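Local coordinates for bromoperoxidase A1 (Streptomyces aureofaciens, PDB 1A8Q), which is a non-heme, cofactor-free haloperoxidase that can brominate substrates and may chlorinate in the biosynthesis of 7-chlorotetracycline, at residues H26-N31 and M185-E190; D53-G58 and V63-D68; N145-L148 and Q153-K156. All blocks are in the same frame, centred on the assembly; numbering follows the deposited sequence.

In the fold
The chain first supplies His-26 to Asn-31, in the loop after strand 21-25, but contact 1 closes only when residues 185-190 come back to it, after 153 intervening residues. The other two contacts lie within that long excursion. Contact 2 is a short closure, 53-58 with 63-68, between strand 48-52 and helix 69-82. Contact 3 follows in series and folds helix 137-162 back on itself, 145-148 against 153-156. Contacts 2 and 3 do not touch each other, with nearest atoms about 8 Å apart, but both touch contact 1. Together they join the loops after strands 21-25 and 48-52 to the helices inserted between strands 112-118 and 215-220.

Contact 1 (H26-N31 and M185-E190); sequences HGWPLN and MAQTIE
Gln-187 lays its amide against both Trp-28 and Pro-29, and almost everything the two segments share passes through that one side chain. Its chain is extended: CG is anti to the backbone N (chi1 -179°) and the run stays straight beyond it, carrying the amide to the far loop. There OE1 comes within 3.4 Å of CD1 of Trp-28, at the pyrrole end of the indole, while NE2 lies 3.5 Å from CB of Pro-29. The indole and amide planes are inclined by 53°, so this is not a stack. Trp-28 also has CG anti to its N (chi1 175°), which swings the ring out to meet the glutamine, and its NE1 is bonded to the carbonyl O of Gly-192. The cis peptide before Pro-29 turns CB of that proline over the indole face, 4.0 Å above its plane. This is the HG-x-P loop of alpha/beta hydrolases, which in relatives contributes a backbone N-H to the oxyanion hole; the side chain of Trp-28 is about 6 Å from that of Ser-94 of the catalytic triad. The loop leaves strand 21-25 and packs against helices 174-184 and 189-201, with Trp-155 of helix 137-162 edge-to-face against Trp-28.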
ATOM      1  N   HIS A  26      -2.592  -2.968  -1.885  1.00  5.96           N
ATOM      2  CA  HIS A  26      -1.279  -2.828  -2.451  1.00  5.42           C
ATOM      3  C   HIS A  26      -0.822  -1.409  -2.824  1.00  5.34           C
ATOM      4  O   HIS A  26      -1.673  -0.539  -2.846  1.00  6.72           O
ATOM      5  CB  HIS A  26      -1.167  -3.685  -3.766  1.00  4.66           C
ATOM      6  CG  HIS A  26      -1.991  -3.166  -4.911  1.00  5.42           C
ATOM      7  ND1 HIS A  26      -1.530  -2.209  -5.781  1.00  6.54           N
ATOM      8  CD2 HIS A  26      -3.268  -3.504  -5.305  1.00  5.69           C
ATOM      9  CE1 HIS A  26      -2.483  -1.970  -6.671  1.00  5.18           C
ATOM     10  NE2 HIS A  26      -3.524  -2.710  -6.422  1.00  6.54           N
ATOM     11  N   GLY A  27       0.472  -1.286  -3.115  1.00  5.76           N
ATOM     12  CA  GLY A  27       0.999   0.049  -3.473  1.00  8.01           C
ATOM     13  C   GLY A  27       1.169   0.220  -4.991  1.00  9.13           C
ATOM     14  O   GLY A  27       0.834  -0.650  -5.773  1.00  8.23           O
ATOM     15  N   TRP A  28       1.727   1.380  -5.353  1.00  7.98           N
ATOM     16  CA  TRP A  28       1.977   1.687  -6.767  1.00  9.34           C
ATOM     17  C   TRP A  28       3.321   1.136  -7.128  1.00  7.88           C
ATOM     18  O   TRP A  28       4.292   1.245  -6.355  1.00  8.83           O
ATOM     19  CB  TRP A  28       2.019   3.228  -6.807  1.00  7.72           C
ATOM     20  CG  TRP A  28       2.371   3.959  -8.078  1.00  9.06           C
ATOM     21  CD1 TRP A  28       1.513   4.421  -9.006  1.00  9.74           C
ATOM     22  CD2 TRP A  28       3.685   4.358  -8.499  1.00  9.85           C
ATOM     23  NE1 TRP A  28       2.185   5.077 -10.010  1.00 10.30           N
ATOM     24  CE2 TRP A  28       3.517   5.052  -9.711  1.00  9.85           C
ATOM     25  CE3 TRP A  28       4.974   4.219  -7.989  1.00 12.05           C
ATOM     26  CZ2 TRP A  28       4.582   5.609 -10.430  1.00 10.23           C
ATOM     27  CZ3 TRP A  28       6.043   4.760  -8.693  1.00 13.00           C
ATOM     28  CH2 TRP A  28       5.823   5.446  -9.909  1.00 11.06           C
ATOM     29  N   PRO A  29       3.520   0.688  -8.386  1.00  7.28           N
ATOM     30  CA  PRO A  29       2.488   0.499  -9.396  1.00  6.92           C
ATOM     31  C   PRO A  29       2.100  -0.965  -9.567  1.00  9.05           C
ATOM     32  O   PRO A  29       2.061  -1.525 -10.686  1.00  9.09           O
ATOM     33  CB  PRO A  29       3.332   0.910 -10.629  1.00  9.08           C
ATOM     34  CG  PRO A  29       4.699   0.353 -10.360  1.00  7.40           C
ATOM     35  CD  PRO A  29       4.875   0.347  -8.860  1.00  7.74           C
ATOM     36  N   LEU A  30       1.867  -1.635  -8.445  1.00  5.63           N
ATOM     37  CA  LEU A  30       1.731  -3.100  -8.454  1.00  5.92           C
ATOM     38  C   LEU A  30       0.303  -3.532  -8.409  1.00  6.97           C
ATOM     39  O   LEU A  30      -0.571  -2.902  -9.010  1.00  8.29           O
ATOM     40  CB  LEU A  30       2.569  -3.596  -7.248  1.00  8.19           C
ATOM     41  CG  LEU A  30       3.995  -3.065  -7.182  1.00  7.82           C
ATOM     42  CD1 LEU A  30       4.678  -3.657  -5.935  1.00 10.72           C
ATOM     43  CD2 LEU A  30       4.798  -3.414  -8.434  1.00  7.12           C
ATOM     44  N   ASN A  31       0.043  -4.691  -7.776  1.00  5.73           N
ATOM     45  CA  ASN A  31      -1.299  -5.210  -7.728  1.00  5.92           C
ATOM     46  C   ASN A  31      -1.339  -6.266  -6.606  1.00  4.92           C
ATOM     47  O   ASN A  31      -0.335  -6.308  -5.902  1.00  5.86           O
ATOM     48  CB  ASN A  31      -1.789  -5.762  -9.074  1.00  6.34           C
ATOM     49  CG  ASN A  31      -0.914  -6.866  -9.631  1.00  8.74           C
ATOM     50  OD1 ASN A  31      -0.784  -7.913  -8.991  1.00  9.89           O
ATOM     51  ND2 ASN A  31      -0.334  -6.737 -10.839  1.00  7.93           N
ATOM     52  N   MET A 185       3.621  -3.749 -15.590  1.00  6.72           N
ATOM     53  CA  MET A 185       3.200  -3.688 -17.004  1.00  7.90           C
ATOM     54  C   MET A 185       1.713  -3.848 -17.092  1.00  8.85           C
ATOM     55  O   MET A 185       1.103  -3.548 -18.141  1.00 11.43           O
ATOM     56  CB  MET A 185       3.940  -4.778 -17.808  1.00 10.50           C
ATOM     57  CG  MET A 185       5.426  -4.417 -17.966  1.00 12.91           C
ATOM     58  SD  MET A 185       5.670  -2.880 -18.915  1.00 16.00           S
ATOM     59  CE  MET A 185       5.113  -3.518 -20.505  1.00 19.39           C
ATOM     60  N   ALA A 186       0.990  -4.284 -16.050  1.00  6.58           N
ATOM     61  CA  ALA A 186      -0.446  -4.414 -16.098  1.00  6.89           C
ATOM     62  C   ALA A 186      -1.140  -3.117 -15.673  1.00  8.04           C
ATOM     63  O   ALA A 186      -2.381  -3.096 -15.752  1.00  9.94           O
ATOM     64  CB  ALA A 186      -0.929  -5.530 -15.157  1.00  8.46           C
ATOM     65  N   GLN A 187      -0.372  -2.104 -15.277  1.00  8.30           N
ATOM     66  CA  GLN A 187      -1.073  -0.868 -14.866  1.00  6.58           C
ATOM     67  C   GLN A 187      -1.343   0.047 -16.085  1.00  8.43           C
ATOM     68  O   GLN A 187      -0.439   0.163 -16.909  1.00  8.35           O
ATOM     69  CB  GLN A 187      -0.136  -0.153 -13.917  1.00  6.82           C
ATOM     70  CG  GLN A 187      -0.700   1.162 -13.337  1.00  8.33           C
ATOM     71  CD  GLN A 187       0.358   1.965 -12.617  1.00  7.99           C
ATOM     72  OE1 GLN A 187       0.198   2.366 -11.409  1.00 11.30           O
ATOM     73  NE2 GLN A 187       1.429   2.292 -13.276  1.00  8.28           N
ATOM     74  N   THR A 188      -2.479   0.734 -16.067  1.00  7.35           N
ATOM     75  CA  THR A 188      -2.691   1.670 -17.196  1.00  7.94           C
ATOM     76  C   THR A 188      -1.674   2.780 -17.113  1.00  9.15           C
ATOM     77  O   THR A 188      -1.189   3.212 -16.049  1.00  8.87           O
ATOM     78  CB  THR A 188      -4.086   2.298 -17.178  1.00  8.80           C
ATOM     79  OG1 THR A 188      -4.191   3.046 -15.949  1.00  9.70           O
ATOM     80  CG2 THR A 188      -5.165   1.231 -17.232  1.00  8.15           C
ATOM     81  N   ILE A 189      -1.382   3.435 -18.267  1.00  8.01           N
ATOM     82  CA  ILE A 189      -0.416   4.545 -18.211  1.00  8.92           C
ATOM     83  C   ILE A 189      -1.016   5.742 -17.470  1.00  8.23           C
ATOM     84  O   ILE A 189      -0.272   6.375 -16.717  1.00  8.51           O
ATOM     85  CB  ILE A 189       0.021   4.973 -19.642  1.00  8.43           C
ATOM     86  CG1 ILE A 189       1.244   5.893 -19.530  1.00  9.50           C
ATOM     87  CG2 ILE A 189      -1.188   5.551 -20.376  1.00 10.01           C
ATOM     88  CD1 ILE A 189       1.908   6.179 -20.894  1.00 13.54           C
ATOM     89  N   GLU A 190      -2.332   5.913 -17.510  1.00  8.67           N
ATOM     90  CA  GLU A 190      -2.981   7.048 -16.837  1.00  9.11           C
ATOM     91  C   GLU A 190      -2.966   6.781 -15.333  1.00  9.09           C
ATOM     92  O   GLU A 190      -2.742   7.719 -14.568  1.00 10.07           O
ATOM     93  CB  GLU A 190      -4.403   7.193 -17.356  1.00  8.91           C
ATOM     94  CG  GLU A 190      -5.172   8.392 -16.772  1.00  8.31           C
ATOM     95  CD  GLU A 190      -4.594   9.741 -17.057  1.00 10.90           C
ATOM     96  OE1 GLU A 190      -3.528   9.909 -17.700  1.00 10.73           O
ATOM     97  OE2 GLU A 190      -5.186  10.723 -16.519  1.00 11.49           O
TER

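Contact 2 (D53-G58 and V63-D68); sequences DRRGHG and VWDGYD
Arg-55 spans the gap to Asp-65 and Gly-66 from the loop after strand 48-52, whose DRRGHG sequence contains the R-G-x-G motif common in alpha/beta hydrolases. A type II beta turn runs from Arg-54 to His-57, with Gly-56 at its third position. The guanidinium grips a single acceptor side-on: NE reaches Asp-65 O at 3.2 Å and NH2 reaches the same oxygen at 3.1 Å, with N-H...O angles of 151° and 154°. The oxygen lies close to the guanidinium plane. Seen from the carbonyl, NE lies in its plane on a lone pair, whereas NH2 stands 46° above it. The Asp-65 carboxylate adds a long salt bridge from OD1 to NH2, 3.7 Å, and the remaining nitrogen, NH1, pairs with Asp-75 of helix 69-82. CG1 of Val-63 lies over one face of the guanidinium.

The backbone oxygens are served too. Arg-55 O accepts from His-57 ND1 at 2.8 Å, and the edge of the Tyr-67 ring also comes against it, through CE1. Tyr-67 OH gives its hydrogen to Val-63 O within its own segment, bonds as well to Thr-188 OG1, and rests 3.3 Å from CA of Gly-56.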
ATOM      1  N   ASP A  53      -7.067  -5.892  -6.677  1.00  5.16           N
ATOM      2  CA  ASP A  53      -6.258  -5.081  -7.561  1.00  5.47           C
ATOM      3  C   ASP A  53      -6.994  -3.726  -7.744  1.00  3.89           C
ATOM      4  O   ASP A  53      -8.184  -3.723  -8.093  1.00  5.00           O
ATOM      5  CB  ASP A  53      -6.197  -5.726  -8.962  1.00  6.26           C
ATOM      6  CG  ASP A  53      -5.372  -7.025  -8.981  1.00  8.60           C
ATOM      7  OD1 ASP A  53      -4.672  -7.368  -8.014  1.00  8.65           O
ATOM      8  OD2 ASP A  53      -5.419  -7.698 -10.041  1.00  8.26           O
ATOM      9  N   ARG A  54      -6.274  -2.659  -7.463  1.00  5.40           N
ATOM     10  CA  ARG A  54      -6.880  -1.300  -7.572  1.00  5.70           C
ATOM     11  C   ARG A  54      -7.350  -1.087  -9.011  1.00  6.72           C
ATOM     12  O   ARG A  54      -6.792  -1.657  -9.944  1.00  6.47           O
ATOM     13  CB  ARG A  54      -5.805  -0.293  -7.187  1.00  6.13           C
ATOM     14  CG  ARG A  54      -6.261   1.187  -7.209  1.00  6.31           C
ATOM     15  CD  ARG A  54      -5.237   2.092  -6.486  1.00  6.91           C
ATOM     16  NE  ARG A  54      -5.223   1.662  -5.071  1.00  7.52           N
ATOM     17  CZ  ARG A  54      -4.179   1.113  -4.481  1.00  6.66           C
ATOM     18  NH1 ARG A  54      -2.979   0.917  -5.016  1.00  6.99           N
ATOM     19  NH2 ARG A  54      -4.324   0.721  -3.193  1.00  9.32           N
ATOM     20  N   ARG A  55      -8.386  -0.281  -9.197  1.00  5.35           N
ATOM     21  CA  ARG A  55      -8.867   0.026 -10.564  1.00  8.01           C
ATOM     22  C   ARG A  55      -7.675   0.385 -11.416  1.00  6.55           C
ATOM     23  O   ARG A  55      -6.728   1.056 -11.044  1.00  6.57           O
ATOM     24  CB  ARG A  55      -9.883   1.182 -10.518  1.00  8.09           C
ATOM     25  CG  ARG A  55      -9.225   2.469 -10.007  1.00  8.14           C
ATOM     26  CD  ARG A  55     -10.298   3.442  -9.532  1.00 12.43           C
ATOM     27  NE  ARG A  55     -11.177   3.934 -10.570  1.00 14.65           N
ATOM     28  CZ  ARG A  55     -12.480   3.719 -10.722  1.00 13.33           C
ATOM     29  NH1 ARG A  55     -13.276   2.998  -9.972  1.00 13.73           N
ATOM     30  NH2 ARG A  55     -13.077   4.304 -11.771  1.00 12.12           N
ATOM     31  N   GLY A  56      -7.686  -0.132 -12.704  1.00  6.93           N
ATOM     32  CA  GLY A  56      -6.538   0.190 -13.553  1.00  7.78           C
ATOM     33  C   GLY A  56      -5.225  -0.509 -13.256  1.00  7.31           C
ATOM     34  O   GLY A  56      -4.198  -0.150 -13.820  1.00  6.71           O
ATOM     35  N   HIS A  57      -5.225  -1.562 -12.418  1.00  5.74           N
ATOM     36  CA  HIS A  57      -4.020  -2.294 -12.081  1.00  5.99           C
ATOM     37  C   HIS A  57      -4.383  -3.797 -12.191  1.00  6.06           C
ATOM     38  O   HIS A  57      -5.565  -4.141 -12.056  1.00  6.64           O
ATOM     39  CB  HIS A  57      -3.575  -2.009 -10.620  1.00  6.15           C
ATOM     40  CG  HIS A  57      -3.159  -0.582 -10.330  1.00  5.99           C
ATOM     41  ND1 HIS A  57      -4.022   0.496 -10.371  1.00  8.91           N
ATOM     42  CD2 HIS A  57      -1.944  -0.107  -9.978  1.00  7.43           C
ATOM     43  CE1 HIS A  57      -3.359   1.601 -10.102  1.00  6.80           C
ATOM     44  NE2 HIS A  57      -2.088   1.270  -9.881  1.00  7.81           N
ATOM     45  N   GLY A  58      -3.360  -4.586 -12.395  1.00  7.22           N
ATOM     46  CA  GLY A  58      -3.560  -6.049 -12.391  1.00  7.87           C
ATOM     47  C   GLY A  58      -4.635  -6.466 -13.372  1.00  9.74           C
ATOM     48  O   GLY A  58      -4.535  -6.138 -14.565  1.00  8.98           O
ATOM     49  N   VAL A  63      -9.457   1.310 -16.396  1.00 10.38           N
ATOM     50  CA  VAL A  63     -10.224   2.550 -16.440  1.00 10.57           C
ATOM     51  C   VAL A  63      -9.370   3.754 -16.770  1.00  9.71           C
ATOM     52  O   VAL A  63      -8.165   3.796 -16.558  1.00 10.26           O
ATOM     53  CB  VAL A  63     -10.970   2.845 -15.116  1.00 11.99           C
ATOM     54  CG1 VAL A  63     -11.963   1.752 -14.754  1.00 14.52           C
ATOM     55  CG2 VAL A  63      -9.971   3.028 -13.968  1.00 13.79           C
ATOM     56  N   TRP A  64     -10.114   4.794 -17.249  1.00  9.08           N
ATOM     57  CA  TRP A  64      -9.474   6.075 -17.490  1.00  9.85           C
ATOM     58  C   TRP A  64      -9.529   6.956 -16.208  1.00 10.24           C
ATOM     59  O   TRP A  64      -8.566   7.690 -16.005  1.00 12.16           O
ATOM     60  CB  TRP A  64     -10.288   6.849 -18.578  1.00  8.99           C
ATOM     61  CG  TRP A  64      -9.779   8.249 -18.776  1.00  9.05           C
ATOM     62  CD1 TRP A  64     -10.481   9.387 -18.469  1.00 11.16           C
ATOM     63  CD2 TRP A  64      -8.489   8.652 -19.195  1.00 10.14           C
ATOM     64  NE1 TRP A  64      -9.686  10.491 -18.692  1.00 11.20           N
ATOM     65  CE2 TRP A  64      -8.457  10.071 -19.135  1.00 11.35           C
ATOM     66  CE3 TRP A  64      -7.330   8.021 -19.658  1.00  9.39           C
ATOM     67  CZ2 TRP A  64      -7.336  10.807 -19.487  1.00 13.10           C
ATOM     68  CZ3 TRP A  64      -6.209   8.736 -20.008  1.00  9.53           C
ATOM     69  CH2 TRP A  64      -6.237  10.144 -19.955  1.00 12.64           C
ATOM     70  N   ASP A  65     -10.669   6.876 -15.548  1.00 11.72           N
ATOM     71  CA  ASP A  65     -10.891   7.911 -14.526  1.00 15.41           C
ATOM     72  C   ASP A  65     -10.930   7.328 -13.121  1.00 12.50           C
ATOM     73  O   ASP A  65     -10.896   6.118 -12.944  1.00 12.71           O
ATOM     74  CB  ASP A  65     -12.286   8.546 -14.771  1.00 21.61           C
ATOM     75  CG  ASP A  65     -13.265   7.549 -15.306  1.00 28.21           C
ATOM     76  OD1 ASP A  65     -13.577   6.481 -14.735  1.00 32.09           O
ATOM     77  OD2 ASP A  65     -13.747   7.827 -16.453  1.00 33.40           O
ATOM     78  N   GLY A  66     -11.057   8.276 -12.179  1.00 10.58           N
ATOM     79  CA  GLY A  66     -11.195   7.812 -10.794  1.00 11.15           C
ATOM     80  C   GLY A  66      -9.901   7.463 -10.114  1.00 10.80           C
ATOM     81  O   GLY A  66      -9.957   6.723  -9.096  1.00 10.39           O
ATOM     82  N   TYR A  67      -8.757   7.982 -10.534  1.00  9.43           N
ATOM     83  CA  TYR A  67      -7.488   7.710  -9.847  1.00  9.66           C
ATOM     84  C   TYR A  67      -7.292   8.757  -8.731  1.00 10.99           C
ATOM     85  O   TYR A  67      -6.423   9.628  -8.818  1.00 12.23           O
ATOM     86  CB  TYR A  67      -6.343   7.753 -10.857  1.00  9.75           C
ATOM     87  CG  TYR A  67      -6.412   6.579 -11.835  1.00  9.22           C
ATOM     88  CD1 TYR A  67      -6.163   5.275 -11.402  1.00 10.11           C
ATOM     89  CD2 TYR A  67      -6.689   6.798 -13.174  1.00 10.31           C
ATOM     90  CE1 TYR A  67      -6.256   4.204 -12.274  1.00  8.91           C
ATOM     91  CE2 TYR A  67      -6.740   5.738 -14.079  1.00  9.40           C
ATOM     92  CZ  TYR A  67      -6.536   4.458 -13.626  1.00  9.36           C
ATOM     93  OH  TYR A  67      -6.568   3.396 -14.511  1.00  9.04           O
ATOM     94  N   ASP A  68      -8.143   8.635  -7.700  1.00  9.63           N
ATOM     95  CA  ASP A  68      -8.091   9.560  -6.559  1.00 10.37           C
ATOM     96  C   ASP A  68      -8.480   8.748  -5.319  1.00 10.31           C
ATOM     97  O   ASP A  68      -9.202   7.750  -5.431  1.00  9.51           O
ATOM     98  CB  ASP A  68      -9.066  10.718  -6.752  1.00 12.52           C
ATOM     99  CG  ASP A  68     -10.502  10.285  -6.858  1.00 14.83           C
ATOM    100  OD1 ASP A  68     -11.169  10.179  -5.820  1.00 15.87           O
ATOM    101  OD2 ASP A  68     -11.019  10.014  -7.958  1.00 17.43           O
TER

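Contact 3 (N145-L148 and Q153-K156); sequences NGVL and QFWK
Phe-154 lies against Val-147 and Gly-146, seven and eight residues back along what counts as one helix, 137-162. The CA atoms of Gly-146 and Phe-154 are only 5.6 Å apart, far less than eight residues of straight helix would span, so the helix must bend sharply between the two segments and bring its turns face to face.

The side chain can be followed outward. CB meets the carbonyl of Gly-146 first, 3.5 Å from its O. CG, anti to the backbone N (chi1 -179°), carries the ring away from its own helical turn and across to the other, with CG itself near the Gly-146 carbonyl carbon. Of the two ortho carbons, CD1 settles 3.5 Å from Gly-146 CA, while CD2 turns to Val-147 and touches its CG2. The meta carbons continue the same division: CE1 stays near Gly-146 CA, and CE2 comes 3.7 Å from Val-147 CG2. The ring thus lies face-on to the backbone. Gly-146 CA makes a CH-pi contact 3.8 Å from the centroid of the Phe-154 ring, 25° off the ring normal. Val-147 N sits over the same face, toward the rim. Because Gly-146 has no side chain, the ring can come down this close; a CB there would run into CD1.

Val-147 CG2 has a second aromatic neighbour, Trp-155 CH2, at 3.8 Å. This methyl therefore fills the angle between two consecutive aromatic residues, while Trp-155 faces CD2 of Phe-154 with one side of its indole. Val-147 also touches Ile-189 and Val-193 of helix 189-201, and Trp-155 packs on Trp-181 and Ala-184 of helix 174-184. Helices inserted between strands 112-118 and 215-220, as these are, make up the cap typical of many alpha/beta hydrolases; here the bent helix forms part of it.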
ATOM      1  N   ASN A 145       7.332  12.043 -15.396  1.00 14.87           N
ATOM      2  CA  ASN A 145       8.039  12.115 -16.686  1.00 16.58           C
ATOM      3  C   ASN A 145       8.634  10.760 -17.066  1.00 15.16           C
ATOM      4  O   ASN A 145       8.697  10.462 -18.261  1.00 15.32           O
ATOM      5  CB  ASN A 145       9.169  13.150 -16.659  1.00 21.85           C
ATOM      6  CG  ASN A 145       9.715  13.418 -18.051  1.00 27.71           C
ATOM      7  OD1 ASN A 145      10.807  13.948 -18.253  1.00 32.92           O
ATOM      8  ND2 ASN A 145       8.987  13.046 -19.101  1.00 30.54           N
ATOM      9  N   GLY A 146       9.033   9.960 -16.078  1.00 13.32           N
ATOM     10  CA  GLY A 146       9.592   8.639 -16.396  1.00 12.34           C
ATOM     11  C   GLY A 146       8.513   7.778 -16.994  1.00 10.85           C
ATOM     12  O   GLY A 146       8.817   7.029 -17.964  1.00 11.82           O
ATOM     13  N   VAL A 147       7.316   7.760 -16.395  1.00  9.05           N
ATOM     14  CA  VAL A 147       6.238   6.917 -16.921  1.00 10.24           C
ATOM     15  C   VAL A 147       5.873   7.354 -18.343  1.00 10.68           C
ATOM     16  O   VAL A 147       5.575   6.526 -19.204  1.00 11.20           O
ATOM     17  CB  VAL A 147       4.994   7.019 -16.026  1.00 11.50           C
ATOM     18  CG1 VAL A 147       3.778   6.323 -16.612  1.00 11.87           C
ATOM     19  CG2 VAL A 147       5.328   6.466 -14.625  1.00 12.03           C
ATOM     20  N   LEU A 148       5.848   8.674 -18.573  1.00  7.81           N
ATOM     21  CA  LEU A 148       5.469   9.148 -19.921  1.00 10.61           C
ATOM     22  C   LEU A 148       6.558   9.026 -20.943  1.00  9.99           C
ATOM     23  O   LEU A 148       6.196   8.998 -22.164  1.00 11.42           O
ATOM     24  CB  LEU A 148       5.028  10.631 -19.823  1.00 12.02           C
ATOM     25  CG  LEU A 148       3.684  10.781 -19.088  1.00 14.07           C
ATOM     26  CD1 LEU A 148       3.432  12.249 -18.771  1.00 16.64           C
ATOM     27  CD2 LEU A 148       2.517  10.176 -19.848  1.00 18.27           C
ATOM     28  N   GLN A 153      11.066   0.670 -19.441  1.00  6.59           N
ATOM     29  CA  GLN A 153      12.395   0.901 -18.912  1.00  7.90           C
ATOM     30  C   GLN A 153      12.279   1.605 -17.545  1.00  8.12           C
ATOM     31  O   GLN A 153      13.082   1.314 -16.675  1.00  8.85           O
ATOM     32  CB  GLN A 153      13.222   1.862 -19.811  1.00  9.57           C
ATOM     33  CG  GLN A 153      14.677   1.981 -19.382  1.00 12.27           C
ATOM     34  CD  GLN A 153      15.410   0.658 -19.352  1.00 14.10           C
ATOM     35  OE1 GLN A 153      15.266  -0.173 -20.261  1.00 13.71           O
ATOM     36  NE2 GLN A 153      16.235   0.410 -18.331  1.00 14.58           N
ATOM     37  N   PHE A 154      11.300   2.497 -17.428  1.00  7.92           N
ATOM     38  CA  PHE A 154      11.167   3.236 -16.148  1.00  9.65           C
ATOM     39  C   PHE A 154      10.916   2.291 -14.980  1.00  9.37           C
ATOM     40  O   PHE A 154      11.433   2.516 -13.861  1.00 10.32           O
ATOM     41  CB  PHE A 154      10.042   4.268 -16.246  1.00  9.68           C
ATOM     42  CG  PHE A 154       9.887   5.067 -14.949  1.00 11.98           C
ATOM     43  CD1 PHE A 154      10.867   5.944 -14.576  1.00 13.87           C
ATOM     44  CD2 PHE A 154       8.710   4.909 -14.225  1.00 13.78           C
ATOM     45  CE1 PHE A 154      10.687   6.711 -13.394  1.00 14.94           C
ATOM     46  CE2 PHE A 154       8.532   5.677 -13.059  1.00 14.97           C
ATOM     47  CZ  PHE A 154       9.527   6.552 -12.704  1.00 13.96           C
ATOM     48  N   TRP A 155      10.135   1.232 -15.192  1.00  7.77           N
ATOM     49  CA  TRP A 155       9.911   0.290 -14.051  1.00  9.40           C
ATOM     50  C   TRP A 155      11.195  -0.434 -13.735  1.00  9.67           C
ATOM     51  O   TRP A 155      11.469  -0.739 -12.553  1.00 10.26           O
ATOM     52  CB  TRP A 155       8.764  -0.659 -14.407  1.00  8.65           C
ATOM     53  CG  TRP A 155       7.484   0.052 -14.699  1.00  9.47           C
ATOM     54  CD1 TRP A 155       6.611  -0.258 -15.708  1.00  9.10           C
ATOM     55  CD2 TRP A 155       6.853   1.095 -13.930  1.00 10.20           C
ATOM     56  NE1 TRP A 155       5.546   0.590 -15.668  1.00 10.67           N
ATOM     57  CE2 TRP A 155       5.664   1.423 -14.580  1.00 11.18           C
ATOM     58  CE3 TRP A 155       7.225   1.775 -12.753  1.00 11.56           C
ATOM     59  CZ2 TRP A 155       4.785   2.405 -14.106  1.00 11.59           C
ATOM     60  CZ3 TRP A 155       6.338   2.745 -12.269  1.00 12.72           C
ATOM     61  CH2 TRP A 155       5.158   3.049 -12.962  1.00 12.08           C
ATOM     62  N   LYS A 156      11.979  -0.842 -14.753  1.00  8.75           N
ATOM     63  CA  LYS A 156      13.256  -1.496 -14.479  1.00 11.17           C
ATOM     64  C   LYS A 156      14.176  -0.575 -13.678  1.00 11.47           C
ATOM     65  O   LYS A 156      14.799  -1.031 -12.691  1.00 12.54           O
ATOM     66  CB  LYS A 156      13.956  -1.871 -15.794  1.00 11.50           C
ATOM     67  CG  LYS A 156      13.007  -2.806 -16.580  1.00 15.75           C
ATOM     68  CD  LYS A 156      13.396  -3.082 -18.005  1.00 19.78           C
ATOM     69  CE  LYS A 156      14.875  -3.169 -18.286  1.00 24.24           C
ATOM     70  NZ  LYS A 156      15.472  -4.391 -17.647  1.00 28.86           N
TER